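4-amino-4-deoxy-L-arabinose transferase or related glycosyltransferases of PMT family (Cupriavidus metallidurans, PDB 5EZM) probably transfers 4-amino-4-deoxy-L-arabinose from an undecaprenyl phosphate carrier to lipid A, as a membrane glycosyltransferase of the GT-C fold. Local coordinates at residues V486-H491 / M539-P544; N81-F86 / D508-G513. All coordinates share one frame; numbering follows the deposited sequence.

Overall arrangement
The two contacts lie close together on the same side of the chain's centre, with their own centres about 15 Å apart. Both are largely buried. Contact 1 stays within the C-terminal domain, where two parallel strands of its mixed sheet end. Contact 2 joins that domain to segment 81-86, more than 400 residues earlier in the chain and next to the zinc ligand Glu87. Contact 1 has a direct backbone hydrogen bond, one water bridge, and packing by methionines and valines. Contact 2 has no direct bond across it but two waters, with leucine and aromatic packing and a glutamate near the zinc. Leu489 of the first rests on Leu510 and Glu509 of the second.

Contact 1 of 2, residues V486-H491 / M539-P544; sequences VQMLDH and MAVMSP
Val486 and Val541 join the ends of two neighbouring parallel strands, 483-486 and 539-542, in the mixed sheet of the C-terminal domain. Val486 N donates to Val541 O at 3.0 Å. Beyond this point the first chain turns into a loop. A water takes over there, donating to Val486 O and accepting from Ser543 N.

One methyl of Val486 is the bump on one side of the sheet. Its CG2 rests in the notch where Met542 CE (3.7 Å) and Ala540 CB (3.8 Å) meet. The Val486 and Met542 side chains run side by side and point the same way. Phe528 of helix 525-534 packs on Val486 and Ala540.

The loop supplies a second bump, the end of Met488. Its SD sits over the backbone of Met542, 3.6 Å from Met542 C, and also meets Val541 CG1 at 3.9 Å. Asp490 crosses Val541 at about a right angle and brings OD1 against the same methyl. That carboxylate is held from outside: OD1 pairs with Arg565, and OD2 caps the backbone N of Thr492 and Leu493. Ser543 is the N-cap of helix 544-550, and its OG bonds to Thr546. The bend at chi3 of Met488 (-80°) lays CE against Ser543 CB, 3.6 Å away.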
# COMPACT_ATOMS: atom_id res chain seq x y z
N VAL A 486 16.35 21.05 7.24
CA VAL A 486 16.87 21.34 8.57
C VAL A 486 16.12 20.51 9.60
O VAL A 486 15.08 20.92 10.11
CB VAL A 486 16.76 22.84 8.89
CG1 VAL A 486 17.52 23.18 10.16
CG2 VAL A 486 17.28 23.66 7.71
N GLN A 487 16.67 19.33 9.92
CA GLN A 487 16.04 18.39 10.85
C GLN A 487 14.59 18.11 10.48
O GLN A 487 13.70 18.06 11.33
CB GLN A 487 16.16 18.89 12.29
CG GLN A 487 17.58 18.86 12.83
CD GLN A 487 17.65 19.24 14.29
OE1 GLN A 487 16.82 19.99 14.80
NE2 GLN A 487 18.66 18.72 14.98
N MET A 488 14.35 17.94 9.18
CA MET A 488 13.01 17.67 8.67
C MET A 488 13.14 16.86 7.39
O MET A 488 13.72 17.33 6.41
CB MET A 488 12.23 18.96 8.41
CG MET A 488 11.03 18.78 7.50
SD MET A 488 9.87 20.17 7.53
CE MET A 488 8.95 19.83 9.03
N LEU A 489 12.60 15.64 7.41
CA LEU A 489 12.59 14.78 6.23
C LEU A 489 11.23 14.96 5.57
O LEU A 489 10.28 14.22 5.84
CB LEU A 489 12.85 13.32 6.60
CG LEU A 489 12.87 12.33 5.44
CD1 LEU A 489 13.76 12.84 4.31
CD2 LEU A 489 13.33 10.95 5.91
N ASP A 490 11.13 15.97 4.72
CA ASP A 490 9.90 16.20 3.97
C ASP A 490 9.75 15.12 2.91
O ASP A 490 10.62 14.97 2.05
CB ASP A 490 9.91 17.59 3.34
CG ASP A 490 8.52 18.10 3.05
OD1 ASP A 490 8.27 19.30 3.26
OD2 ASP A 490 7.66 17.30 2.60
N HIS A 491 8.65 14.37 2.96
CA HIS A 491 8.49 13.22 2.09
C HIS A 491 7.76 13.54 0.79
O HIS A 491 7.82 12.73 -0.14
CB HIS A 491 7.75 12.11 2.82
CG HIS A 491 8.53 11.49 3.93
ND1 HIS A 491 9.55 10.58 3.72
CD2 HIS A 491 8.43 11.63 5.27
CE1 HIS A 491 10.04 10.20 4.88
NE2 HIS A 491 9.38 10.81 5.84
N MET A 539 18.26 27.39 -0.41
CA MET A 539 17.00 27.40 0.32
C MET A 539 17.04 26.32 1.39
O MET A 539 17.93 25.47 1.42
CB MET A 539 15.81 27.17 -0.62
CG MET A 539 15.55 28.31 -1.59
SD MET A 539 14.04 28.06 -2.53
CE MET A 539 14.08 29.50 -3.60
N ALA A 540 16.04 26.35 2.27
CA ALA A 540 15.94 25.37 3.34
C ALA A 540 14.48 25.16 3.70
O ALA A 540 13.68 26.10 3.65
CB ALA A 540 16.73 25.81 4.57
N VAL A 541 14.14 23.92 4.05
CA VAL A 541 12.81 23.55 4.52
C VAL A 541 12.94 23.15 5.98
O VAL A 541 13.84 22.38 6.35
CB VAL A 541 12.22 22.39 3.69
CG1 VAL A 541 10.83 22.04 4.19
CG2 VAL A 541 12.17 22.76 2.22
N MET A 542 12.05 23.68 6.82
CA MET A 542 12.09 23.36 8.24
C MET A 542 10.68 23.42 8.80
O MET A 542 9.75 23.86 8.13
CB MET A 542 13.03 24.30 8.99
CG MET A 542 12.58 25.75 8.97
SD MET A 542 13.92 26.89 9.36
CE MET A 542 15.01 26.60 7.97
N SER A 543 10.53 22.97 10.03
CA SER A 543 9.26 23.14 10.72
C SER A 543 9.17 24.56 11.26
O SER A 543 10.18 25.26 11.38
CB SER A 543 9.12 22.12 11.84
OG SER A 543 10.15 22.27 12.81
N PRO A 544 7.95 25.04 11.57
CA PRO A 544 7.85 26.38 12.16
C PRO A 544 8.62 26.53 13.46
O PRO A 544 9.30 27.54 13.67
CB PRO A 544 6.34 26.55 12.37
CG PRO A 544 5.72 25.66 11.35
CD PRO A 544 6.63 24.47 11.25
O HOH W 1 12.39 21.17 11.15

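Contact 2 of 2, residues N81-F86 / D508-G513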
# COMPACT_ATOMS: atom_id res chain seq x y z
N ASN A 81 16.55 10.99 -1.65
CA ASN A 81 17.15 12.31 -1.54
C ASN A 81 18.67 12.22 -1.66
O ASN A 81 19.42 12.73 -0.83
CB ASN A 81 16.72 13.00 -0.24
CG ASN A 81 15.22 13.24 -0.20
OD1 ASN A 81 14.73 14.23 -0.73
ND2 ASN A 81 14.49 12.33 0.44
N ALA A 82 19.12 11.53 -2.71
CA ALA A 82 20.52 11.40 -3.08
C ALA A 82 21.29 10.54 -2.09
O ALA A 82 22.49 10.32 -2.26
CB ALA A 82 21.18 12.78 -3.22
N LEU A 83 20.61 10.02 -1.07
CA LEU A 83 21.26 9.23 -0.03
C LEU A 83 20.83 7.77 -0.11
O LEU A 83 19.68 7.46 -0.43
CB LEU A 83 20.93 9.78 1.36
CG LEU A 83 21.36 11.22 1.63
CD1 LEU A 83 20.86 11.63 3.00
CD2 LEU A 83 22.87 11.35 1.54
N LYS A 84 21.78 6.88 0.19
CA LYS A 84 21.51 5.45 0.14
C LYS A 84 20.36 5.09 1.06
O LYS A 84 20.32 5.51 2.22
CB LYS A 84 22.76 4.66 0.54
CG LYS A 84 23.92 4.78 -0.43
CD LYS A 84 25.09 3.93 0.02
CE LYS A 84 26.22 3.96 -1.00
NZ LYS A 84 27.29 2.97 -0.67
N TYR A 85 19.41 4.33 0.53
CA TYR A 85 18.23 3.87 1.26
C TYR A 85 18.19 2.35 1.13
O TYR A 85 17.77 1.83 0.09
CB TYR A 85 16.96 4.52 0.73
CG TYR A 85 15.73 4.27 1.56
CD1 TYR A 85 15.57 4.88 2.80
CD2 TYR A 85 14.72 3.43 1.10
CE1 TYR A 85 14.43 4.65 3.56
CE2 TYR A 85 13.58 3.20 1.86
CZ TYR A 85 13.45 3.81 3.09
OH TYR A 85 12.32 3.59 3.85
N PHE A 86 18.64 1.65 2.17
CA PHE A 86 18.72 0.19 2.16
C PHE A 86 17.70 -0.45 3.09
O PHE A 86 17.92 -1.54 3.61
CB PHE A 86 20.13 -0.26 2.54
CG PHE A 86 21.18 0.12 1.54
CD1 PHE A 86 20.84 0.39 0.22
CD2 PHE A 86 22.52 0.21 1.91
CE1 PHE A 86 21.82 0.74 -0.71
CE2 PHE A 86 23.50 0.55 0.99
CZ PHE A 86 23.15 0.82 -0.32
N ASP A 508 16.80 11.11 10.27
CA ASP A 508 15.71 10.16 10.49
C ASP A 508 16.10 8.86 9.79
O ASP A 508 17.23 8.38 9.99
CB ASP A 508 14.40 10.79 10.05
CG ASP A 508 13.19 9.96 10.41
OD1 ASP A 508 12.80 9.96 11.60
OD2 ASP A 508 12.63 9.30 9.51
N GLU A 509 15.24 8.27 8.96
CA GLU A 509 15.55 7.02 8.27
C GLU A 509 16.67 7.17 7.25
O GLU A 509 17.12 6.15 6.70
CB GLU A 509 14.30 6.48 7.58
CG GLU A 509 13.92 7.26 6.33
CD GLU A 509 12.43 7.27 6.08
OE1 GLU A 509 11.67 7.55 7.03
OE2 GLU A 509 12.02 6.99 4.93
N LEU A 510 17.13 8.39 6.98
CA LEU A 510 18.28 8.61 6.11
C LEU A 510 19.59 8.68 6.88
O LEU A 510 20.65 8.83 6.26
CB LEU A 510 18.08 9.89 5.29
CG LEU A 510 17.05 9.78 4.16
CD1 LEU A 510 16.83 11.12 3.49
CD2 LEU A 510 17.49 8.74 3.14
N THR A 511 19.53 8.57 8.21
CA THR A 511 20.73 8.63 9.04
C THR A 511 21.85 7.76 8.48
O THR A 511 22.97 8.24 8.26
CB THR A 511 20.40 8.21 10.47
OG1 THR A 511 19.74 9.28 11.15
CG2 THR A 511 21.66 7.82 11.23
N PHE A 512 21.56 6.49 8.22
CA PHE A 512 22.57 5.58 7.70
C PHE A 512 23.19 6.13 6.42
O PHE A 512 24.42 6.23 6.30
CB PHE A 512 21.96 4.20 7.45
CG PHE A 512 22.94 3.17 6.98
CD1 PHE A 512 23.73 2.49 7.89
CD2 PHE A 512 23.08 2.89 5.63
CE1 PHE A 512 24.64 1.54 7.46
CE2 PHE A 512 23.99 1.94 5.20
CZ PHE A 512 24.77 1.27 6.12
N GLY A 513 22.35 6.54 5.47
CA GLY A 513 22.87 7.12 4.24
C GLY A 513 23.69 8.36 4.51
O GLY A 513 24.72 8.59 3.86
O HOH W 2 19.90 5.96 5.36
O HOH W 3 24.16 7.53 1.13
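Lys84 and Gly513 bring the two backbones nearest, 4.6 Å from CA to CA. Lys84 ends the short strand 83-84, and Gly513 lies in helix 511-516. No direct hydrogen bond joins the segments. Two waters fill that role. One accepts from Lys84 N and donates to Gly513 O. The other accepts from Gly513 N and lies near both Lys84 O and Glu509 O. Gly513 has no side chain, and its CA lies 3.6 Å from Lys84 O.

Leu510 makes the main apolar contact. It crosses Leu83 at about a right angle, with its CB 4.0 Å from Leu83 CD1. Its CD2 meets Leu83 CB, and its CD1 reaches Asn81 ND2 at 4.0 Å. The amide of Asn81 is tied through OD1 to Leu501 N. Phe512 CE2 touches Phe86 CD2 at 4.0 Å, and Phe86 also meets Phe261 edge-to-face.

Tyr85 lies beside Glu509. With CG anti to the backbone N (chi1 -171°), the ring reaches across so that CE1 lies 3.8 Å from Glu509 CG and 3.6 Å from Glu509 OE2. The ring and carboxylate planes are 33° apart. Tyr85 CD1 also lies near Leu510 CD2. Glu509 OE2 forms a salt bridge with Arg61. With an alanine in place of Tyr85, a gap would probably open beside Leu510 CD2 and Glu509 would lose the ring beside its CG and carboxylate, though Arg61 would still hold OE2.

The Glu509 side chain is about 5 Å from the zinc ion. Segment 81-86 leads directly to the zinc ligand Glu87. The chemistry therefore implies a largely apolar, water-bridged docking of the C-terminal domain, with one paired carboxylate placed at the edge of the metal site.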